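Local coordinates for uncharacterized protein, cytosolic disulfide reductase DsbM (Pseudomonas aeruginosa PAO1, PDB 5HFI) that probably acts as a thiol-disulfide oxidoreductase, a cytosolic disulfide reductase of the DsbA-like thioredoxin family that binds glutathione, at residues A28-C31 with D37-L40; N173-A178 with T182-R187; Q192-G197 with A208-Q213. All blocks are in the same frame, centred on the assembly; numbering follows the deposited sequence.

Contact 1 of 3, residues A28-C31 with D37-L40; sequences AAAC and DVRL
Val-38 carries this contact from the strand side, spreading its two methyls over Ala-30 and Cys-31 where helix 24-30 runs out into a loop. The junction is a small apolar one. CG2 of Val-38 comes 4.2 Å from CB of Ala-30 and also lies 4.1 Å from the Ala-30 carbonyl O, so one methyl spans the side chain and backbone of a single residue. The other branch serves Cys-31: with CG1 anti to the backbone N of Val-38 (chi1 175°), it faces the sulfur, and Cys-31 SG sits 4.4 Å from Val-38 CG1. That is a loose van der Waals approach, and no hydrogen bond crosses between the two segments. This cysteine is not one of the CxxC pair, Cys-17 and Cys-20.

The side-chain polar pairing lies within the strand segment, whose backbone is bonded to strand 8-13 and Leu-7. On the helix side, Cys-31 N makes a weak bond of 3.3 Å to Ala-28 O as the last turn unwinds. On the strand, Arg-39 folds back to Asp-37 in a salt bridge, NE to OD2 at 2.6 Å with an N-H...O angle of 159°. OD2 is met on its syn side at the guanidinium's edge, but the two planes are turned about 50° apart.

The whole forms part of a beta-alpha-beta crossover of the thioredoxin fold, in which strands 8-13 and 37-42 run parallel and helix 24-30 lies between them in sequence. Ala-30 also touches Leu-9 of the inner strand 8-13 and meets Trp-206 and Leu-210 of helix 203-215, while Leu-27 of its own helix reaches Val-38.

Contact 2 of 3, residues N173-A178 with T182-R187; sequences NRLGAA and TFALER. With GSH (glutathione), chain B.
Leu-175 and Ala-177 lie over Ala-184 and Thr-182, laying the chain around the end of helix 159-174 along strand 182-186 of the thioredoxin fold. The helix finishes in a Schellman motif. In the last turn, Asn-173 O accepts a bond of 3.1 Å from Gly-176 N, one of two that close it. Leu-175 then sends its CG beside the backbone N and anti to the carbonyl carbon (chi1 -59°), which drops CD1 toward the strand, 4.1 Å from CB of Ala-184. Val-193 of the adjoining strand also touches this leucine.

Gly-176 takes the positive phi of the motif (63°) and turns the chain away from the helix axis. Ala-177 follows in extended form, and its CB fits against both branches of Thr-182, 4.0 Å from OG1 and 4.1 Å from CG2. The hydroxyl is not spent on the alanine: Thr-182 OG1 bonds back to Gly-179 O, tying the start of the strand to the loop before it. That loop, with Phe-180 and Pro-181, belongs to the glutathione pocket and ends in the proline at the position of the cis-proline in thioredoxin-like proteins.

Ala-178 brings the segment to the ligand. Glutathione is hydrogen-bonded to Phe-180 O, and its carboxylate oxygen O31 lies 3.1 Å from the carbonyl O of Ala-178.

Contact 3 of 3, residues Q192-G197 with A208-Q213; sequences QVLDTG and AFLETQ
Leu-194 reaches across to Phe-209 and Leu-210, joining the end of strand 191-193 to the last modelled helix, 203-215. The contact itself is wholly apolar. Leu-194 has CD1 anti to CA (chi2 -178°), which carries this methyl to the edge of the phenyl ring, near its plane rather than over a face. CD1 of Leu-194 stands 4.1 Å from CE2 of Phe-209, and the sister methyl CD2 is practically as near to the same carbon, so the fork of the leucine straddles one ring atom. Leu-194 CD1 also comes 4.3 Å from CD2 of Leu-210, whose side chain leaves the helix at an angle and bends in at its tip. Phe-209 is swung out with CG anti to its backbone N (chi1 173°). Gln-213, one turn on, lays its CG 3.9 Å above one face of that ring, toward the rim, and Tyr-199 meets the ring with planes at about 40°.

No hydrogen bond crosses between the two segments; several are local. In the helix, Ala-208 O is gripped twice: Thr-212 N donates at 2.7 Å, and Thr-212 OG1 comes to the same oxygen at 2.8 Å from the opposite face of the carbonyl plane. In segment 192-197, Asp-195 centres an inverse gamma turn, with a weak bond from Thr-196 N to Leu-194 O. It also holds the N-cap position of helix 196-199, its OD2 bonding weakly to Arg-198 N.

Leu-194 lies between edge strand 191-193 and the short helix 196-199. Its backbone pairs with Phe-183 and its side chain touches Leu-185, both of strand 182-186, while Leu-210 packs on Leu-36 of the loop leading into strand 37-42.

How the contacts relate
The three contacts cover both faces of one sheet. Contact 2 lies on the face of Ala-184, whereas contacts 1 and 3 share the other, where Phe-183 and Leu-185 point. Contacts 1 and 3 meet directly, Ala-30 CB standing 3.7 Å from Leu-210 CD1, with centres 12 Å apart. Contacts 2 and 3 join through the strands: Leu-185 N lies 2.7 Å from Gln-192 O, a backbone hydrogen bond. Contacts 1 and 2 do not touch, their nearest atoms being about 5 Å apart. Contact 2 alone reaches the glutathione pocket; the Thr-182 side chain is about 9 Å from that of Cys-17, and the Leu-194 side chain about 12 Å from glutathione.

Contact 1 of 3, residues A28-C31 with D37-L40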
loop_
_atom_site.group_PDB
_atom_site.type_symbol
_atom_site.label_atom_id
_atom_site.label_comp_id
_atom_site.label_asym_id
_atom_site.label_seq_id
_atom_site.Cartn_x
_atom_site.Cartn_y
_atom_site.Cartn_z
ATOM N N ALA A 28 -7.069 4.873 -5.364
ATOM C CA ALA A 28 -7.380 4.887 -6.789
ATOM C C ALA A 28 -8.234 6.095 -7.151
ATOM O O ALA A 28 -7.991 6.754 -8.169
ATOM C CB ALA A 28 -8.083 3.590 -7.188
ATOM N N ALA A 29 -9.235 6.404 -6.325
ATOM C CA ALA A 29 -10.079 7.565 -6.589
ATOM C C ALA A 29 -9.290 8.862 -6.468
ATOM O O ALA A 29 -9.519 9.807 -7.231
ATOM C CB ALA A 29 -11.273 7.571 -5.636
ATOM N N ALA A 30 -8.354 8.925 -5.516
ATOM C CA ALA A 30 -7.551 10.133 -5.348
ATOM C C ALA A 30 -6.674 10.388 -6.566
ATOM O O ALA A 30 -6.471 11.541 -6.964
ATOM C CB ALA A 30 -6.694 10.025 -4.091
ATOM N N CYS A 31 -6.148 9.324 -7.175
ATOM C CA CYS A 31 -5.290 9.472 -8.344
ATOM C C CYS A 31 -6.044 9.929 -9.585
ATOM O O CYS A 31 -5.406 10.173 -10.614
ATOM C CB CYS A 31 -4.568 8.154 -8.629
ATOM S SG CYS A 31 -3.360 7.711 -7.367
ATOM N N ASP A 37 -1.847 16.202 -6.471
ATOM C CA ASP A 37 -0.659 15.363 -6.429
ATOM C C ASP A 37 -0.773 14.377 -5.272
ATOM O O ASP A 37 -1.205 14.741 -4.175
ATOM C CB ASP A 37 0.595 16.223 -6.271
ATOM C CG ASP A 37 1.860 15.399 -6.153
ATOM O OD1 ASP A 37 1.943 14.338 -6.805
ATOM O OD2 ASP A 37 2.772 15.815 -5.407
ATOM N N VAL A 38 -0.397 13.124 -5.525
ATOM C CA VAL A 38 -0.483 12.059 -4.530
ATOM C C VAL A 38 0.913 11.483 -4.315
ATOM O O VAL A 38 1.546 11.013 -5.269
ATOM C CB VAL A 38 -1.468 10.957 -4.954
ATOM C CG1 VAL A 38 -1.432 9.808 -3.957
ATOM C CG2 VAL A 38 -2.875 11.516 -5.070
ATOM N N ARG A 39 1.387 11.516 -3.069
ATOM C CA ARG A 39 2.691 10.984 -2.687
ATOM C C ARG A 39 2.502 9.772 -1.786
ATOM O O ARG A 39 1.713 9.818 -0.835
ATOM C CB ARG A 39 3.527 12.027 -1.945
ATOM C CG ARG A 39 3.556 13.391 -2.585
ATOM C CD ARG A 39 4.662 13.529 -3.606
ATOM N NE ARG A 39 4.803 14.920 -4.026
ATOM C CZ ARG A 39 5.716 15.754 -3.540
ATOM N NH1 ARG A 39 6.574 15.337 -2.619
ATOM N NH2 ARG A 39 5.770 17.005 -3.975
ATOM N N LEU A 40 3.244 8.705 -2.066
ATOM C CA LEU A 40 3.189 7.486 -1.271
ATOM C C LEU A 40 4.329 7.458 -0.261
ATOM O O LEU A 40 5.473 7.785 -0.589
ATOM C CB LEU A 40 3.257 6.243 -2.164
ATOM C CG LEU A 40 1.946 5.645 -2.693
ATOM C CD1 LEU A 40 1.008 6.695 -3.259
ATOM C CD2 LEU A 40 2.231 4.580 -3.740
#

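Contact 2 of 3, residues N173-A178 with T182-R187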
loop_
_atom_site.group_PDB
_atom_site.type_symbol
_atom_site.label_atom_id
_atom_site.label_comp_id
_atom_site.label_asym_id
_atom_site.label_seq_id
_atom_site.Cartn_x
_atom_site.Cartn_y
_atom_site.Cartn_z
ATOM N N ASN A 173 5.481 10.548 12.984
ATOM C CA ASN A 173 5.742 11.080 14.317
ATOM C C ASN A 173 5.257 12.520 14.440
ATOM O O ASN A 173 4.583 12.876 15.414
ATOM C CB ASN A 173 7.237 10.982 14.629
ATOM C CG ASN A 173 7.574 11.454 16.029
ATOM O OD1 ASN A 173 7.815 12.640 16.256
ATOM N ND2 ASN A 173 7.609 10.524 16.973
ATOM N N ARG A 174 5.587 13.364 13.457
ATOM C CA ARG A 174 5.184 14.768 13.527
ATOM C C ARG A 174 3.671 14.926 13.477
ATOM O O ARG A 174 3.133 15.909 14.002
ATOM C CB ARG A 174 5.832 15.566 12.391
ATOM C CG ARG A 174 7.335 15.739 12.516
ATOM C CD ARG A 174 7.865 16.724 11.487
ATOM N NE ARG A 174 7.694 16.217 10.130
ATOM C CZ ARG A 174 8.631 15.555 9.455
ATOM N NH1 ARG A 174 9.814 15.321 10.013
ATOM N NH2 ARG A 174 8.384 15.124 8.223
ATOM N N LEU A 175 2.970 13.985 12.849
ATOM C CA LEU A 175 1.518 14.041 12.746
ATOM C C LEU A 175 0.816 13.345 13.903
ATOM O O LEU A 175 -0.419 13.365 13.960
ATOM C CB LEU A 175 1.059 13.419 11.422
ATOM C CG LEU A 175 1.613 14.077 10.156
ATOM C CD1 LEU A 175 1.157 13.336 8.908
ATOM C CD2 LEU A 175 1.212 15.546 10.095
ATOM N N GLY A 176 1.565 12.742 14.823
ATOM C CA GLY A 176 0.950 11.928 15.853
ATOM C C GLY A 176 0.216 10.720 15.322
ATOM O O GLY A 176 -0.622 10.151 16.027
ATOM N N ALA A 177 0.513 10.305 14.092
ATOM C CA ALA A 177 -0.210 9.202 13.473
ATOM C C ALA A 177 0.203 7.879 14.102
ATOM O O ALA A 177 1.394 7.572 14.208
ATOM C CB ALA A 177 0.048 9.178 11.967
ATOM N N ALA A 178 -0.788 7.093 14.518
ATOM C CA ALA A 178 -0.529 5.819 15.175
ATOM C C ALA A 178 -0.275 4.682 14.193
ATOM O O ALA A 178 0.405 3.712 14.546
ATOM C CB ALA A 178 -1.701 5.450 16.089
ATOM N N THR A 182 -3.081 6.305 6.661
ATOM C CA THR A 182 -3.167 7.698 7.088
ATOM C C THR A 182 -3.034 8.587 5.862
ATOM O O THR A 182 -2.065 8.463 5.107
ATOM C CB THR A 182 -2.088 8.043 8.122
ATOM O OG1 THR A 182 -2.299 7.280 9.318
ATOM C CG2 THR A 182 -2.128 9.527 8.463
ATOM N N PHE A 183 -4.012 9.466 5.660
ATOM C CA PHE A 183 -3.999 10.443 4.580
ATOM C C PHE A 183 -3.841 11.841 5.161
ATOM O O PHE A 183 -4.507 12.195 6.139
ATOM C CB PHE A 183 -5.288 10.386 3.753
ATOM C CG PHE A 183 -5.375 9.207 2.825
ATOM C CD1 PHE A 183 -4.740 9.231 1.596
ATOM C CD2 PHE A 183 -6.117 8.089 3.169
ATOM C CE1 PHE A 183 -4.830 8.154 0.729
ATOM C CE2 PHE A 183 -6.211 7.007 2.304
ATOM C CZ PHE A 183 -5.566 7.042 1.085
ATOM N N ALA A 184 -2.971 12.639 4.548
ATOM C CA ALA A 184 -2.761 14.012 4.986
ATOM C C ALA A 184 -2.694 14.918 3.767
ATOM O O ALA A 184 -1.991 14.610 2.801
ATOM C CB ALA A 184 -1.484 14.146 5.823
ATOM N N LEU A 185 -3.427 16.025 3.818
ATOM C CA LEU A 185 -3.499 16.977 2.718
ATOM C C LEU A 185 -2.566 18.145 3.003
ATOM O O LEU A 185 -2.615 18.733 4.088
ATOM C CB LEU A 185 -4.937 17.470 2.537
ATOM C CG LEU A 185 -5.403 17.923 1.154
ATOM C CD1 LEU A 185 -5.112 16.860 0.107
ATOM C CD2 LEU A 185 -6.890 18.244 1.189
ATOM N N GLU A 186 -1.712 18.477 2.037
ATOM C CA GLU A 186 -0.777 19.587 2.171
ATOM C C GLU A 186 -1.193 20.726 1.251
ATOM O O GLU A 186 -1.341 20.530 0.041
ATOM C CB GLU A 186 0.658 19.165 1.854
ATOM C CG GLU A 186 1.653 20.304 2.057
ATOM C CD GLU A 186 3.082 19.924 1.728
ATOM O OE1 GLU A 186 3.285 19.026 0.884
ATOM O OE2 GLU A 186 4.005 20.531 2.313
ATOM N N ARG A 187 -1.361 21.912 1.829
ATOM C CA ARG A 187 -1.739 23.096 1.069
ATOM C C ARG A 187 -0.587 24.092 1.004
ATOM O O ARG A 187 -0.286 24.767 1.989
ATOM C CB ARG A 187 -2.971 23.760 1.685
ATOM C CG ARG A 187 -4.166 22.837 1.820
ATOM C CD ARG A 187 -5.224 23.403 2.751
ATOM N NE ARG A 187 -6.555 22.901 2.419
ATOM C CZ ARG A 187 -7.098 21.813 2.953
ATOM N NH1 ARG A 187 -6.423 21.102 3.845
ATOM N NH2 ARG A 187 -8.317 21.432 2.589
HETATM N N1 GSH B . -8.154 2.240 9.938
HETATM C CA1 GSH B . -8.621 1.225 10.866
HETATM C C1 GSH B . -9.845 1.736 11.622
HETATM O O11 GSH B . -9.962 1.506 12.854
HETATM O O12 GSH B . -10.736 2.388 11.013
HETATM C CB1 GSH B . -7.508 0.896 11.857
HETATM C CG1 GSH B . -6.166 1.013 11.142
HETATM C CD1 GSH B . -5.158 0.037 11.743
HETATM O OE1 GSH B . -5.357 -0.448 12.807
HETATM N N2 GSH B . -3.958 -0.300 11.000
HETATM C CA2 GSH B . -2.989 -1.221 11.562
HETATM C C2 GSH B . -2.020 -0.413 12.425
HETATM O O2 GSH B . -1.346 0.430 11.931
HETATM C CB2 GSH B . -2.224 -1.929 10.442
HETATM S SG2 GSH B . -3.351 -2.538 9.147
HETATM N N3 GSH B . -1.931 -0.666 13.852
HETATM C CA3 GSH B . -1.018 0.106 14.676
HETATM C C3 GSH B . 0.424 -0.206 14.284
HETATM O O31 GSH B . 1.240 0.734 14.089
HETATM O O32 GSH B . 0.795 -1.401 14.156
#

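Contact 3 of 3, residues Q192-G197 with A208-Q213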
loop_
_atom_site.group_PDB
_atom_site.type_symbol
_atom_site.label_atom_id
_atom_site.label_comp_id
_atom_site.label_asym_id
_atom_site.label_seq_id
_atom_site.Cartn_x
_atom_site.Cartn_y
_atom_site.Cartn_z
ATOM N N GLN A 192 -2.738 18.755 6.951
ATOM C CA GLN A 192 -3.976 18.429 7.651
ATOM C C GLN A 192 -4.276 16.949 7.464
ATOM O O GLN A 192 -4.412 16.480 6.329
ATOM C CB GLN A 192 -5.139 19.282 7.134
ATOM C CG GLN A 192 -6.494 18.892 7.689
ATOM C CD GLN A 192 -7.617 19.761 7.144
ATOM O OE1 GLN A 192 -7.379 20.871 6.667
ATOM N NE2 GLN A 192 -8.846 19.260 7.215
ATOM N N VAL A 193 -4.385 16.218 8.568
ATOM C CA VAL A 193 -4.681 14.791 8.502
ATOM C C VAL A 193 -6.181 14.607 8.304
ATOM O O VAL A 193 -6.991 15.267 8.964
ATOM C CB VAL A 193 -4.180 14.074 9.765
ATOM C CG1 VAL A 193 -4.778 12.682 9.874
ATOM C CG2 VAL A 193 -2.657 14.001 9.750
ATOM N N LEU A 194 -6.554 13.724 7.381
ATOM C CA LEU A 194 -7.945 13.542 6.992
ATOM C C LEU A 194 -8.594 12.388 7.748
ATOM O O LEU A 194 -7.921 11.506 8.290
ATOM C CB LEU A 194 -8.061 13.307 5.482
ATOM C CG LEU A 194 -7.327 14.316 4.593
ATOM C CD1 LEU A 194 -7.549 14.013 3.122
ATOM C CD2 LEU A 194 -7.775 15.729 4.904
ATOM N N ASP A 195 -9.929 12.405 7.764
ATOM C CA ASP A 195 -10.726 11.385 8.447
ATOM C C ASP A 195 -10.944 10.222 7.481
ATOM O O ASP A 195 -11.977 10.097 6.822
ATOM C CB ASP A 195 -12.042 11.979 8.937
ATOM C CG ASP A 195 -12.868 10.999 9.757
ATOM O OD1 ASP A 195 -13.983 11.374 10.178
ATOM O OD2 ASP A 195 -12.410 9.860 9.987
ATOM N N THR A 196 -9.940 9.345 7.416
ATOM C CA THR A 196 -9.986 8.233 6.471
ATOM C C THR A 196 -11.102 7.253 6.814
ATOM O O THR A 196 -11.777 6.738 5.914
ATOM C CB THR A 196 -8.637 7.517 6.436
ATOM O OG1 THR A 196 -7.614 8.447 6.058
ATOM C CG2 THR A 196 -8.663 6.366 5.432
ATOM N N GLY A 197 -11.312 6.984 8.105
ATOM C CA GLY A 197 -12.353 6.047 8.498
ATOM C C GLY A 197 -13.735 6.473 8.044
ATOM O O GLY A 197 -14.601 5.628 7.804
ATOM N N ALA A 208 -15.197 13.223 -4.218
ATOM C CA ALA A 208 -15.888 14.507 -4.134
ATOM C C ALA A 208 -15.320 15.368 -3.014
ATOM O O ALA A 208 -15.209 16.591 -3.155
ATOM C CB ALA A 208 -17.386 14.280 -3.934
ATOM N N PHE A 209 -14.957 14.747 -1.890
ATOM C CA PHE A 209 -14.347 15.501 -0.802
ATOM C C PHE A 209 -13.045 16.154 -1.250
ATOM O O PHE A 209 -12.802 17.332 -0.960
ATOM C CB PHE A 209 -14.113 14.586 0.400
ATOM C CG PHE A 209 -13.343 15.234 1.514
ATOM C CD1 PHE A 209 -13.987 16.029 2.446
ATOM C CD2 PHE A 209 -11.976 15.039 1.635
ATOM C CE1 PHE A 209 -13.282 16.623 3.476
ATOM C CE2 PHE A 209 -11.266 15.633 2.659
ATOM C CZ PHE A 209 -11.920 16.425 3.582
ATOM N N LEU A 210 -12.202 15.412 -1.973
ATOM C CA LEU A 210 -10.950 15.980 -2.463
ATOM C C LEU A 210 -11.203 17.059 -3.510
ATOM O O LEU A 210 -10.511 18.084 -3.529
ATOM C CB LEU A 210 -10.054 14.874 -3.024
ATOM C CG LEU A 210 -9.592 13.817 -2.018
ATOM C CD1 LEU A 210 -8.890 12.665 -2.728
ATOM C CD2 LEU A 210 -8.686 14.431 -0.958
ATOM N N GLU A 211 -12.186 16.847 -4.392
ATOM C CA GLU A 211 -12.603 17.907 -5.307
ATOM C C GLU A 211 -13.101 19.127 -4.542
ATOM O O GLU A 211 -12.762 20.265 -4.887
ATOM C CB GLU A 211 -13.704 17.406 -6.242
ATOM C CG GLU A 211 -13.327 16.239 -7.131
ATOM C CD GLU A 211 -14.544 15.606 -7.782
ATOM O OE1 GLU A 211 -14.400 14.530 -8.399
ATOM O OE2 GLU A 211 -15.647 16.186 -7.670
ATOM N N THR A 212 -13.923 18.908 -3.511
ATOM C CA THR A 212 -14.460 20.021 -2.734
ATOM C C THR A 212 -13.354 20.788 -2.022
ATOM O O THR A 212 -13.470 22.002 -1.821
ATOM C CB THR A 212 -15.497 19.507 -1.729
ATOM O OG1 THR A 212 -16.579 18.880 -2.432
ATOM C CG2 THR A 212 -16.054 20.648 -0.888
ATOM N N GLN A 213 -12.269 20.105 -1.646
ATOM C CA GLN A 213 -11.152 20.801 -1.016
ATOM C C GLN A 213 -10.444 21.717 -2.006
ATOM O O GLN A 213 -9.998 22.810 -1.637
ATOM C CB GLN A 213 -10.174 19.792 -0.413
ATOM C CG GLN A 213 -10.741 19.034 0.774
ATOM C CD GLN A 213 -11.453 19.946 1.754
ATOM O OE1 GLN A 213 -10.887 20.931 2.228
ATOM N NE2 GLN A 213 -12.706 19.628 2.054
#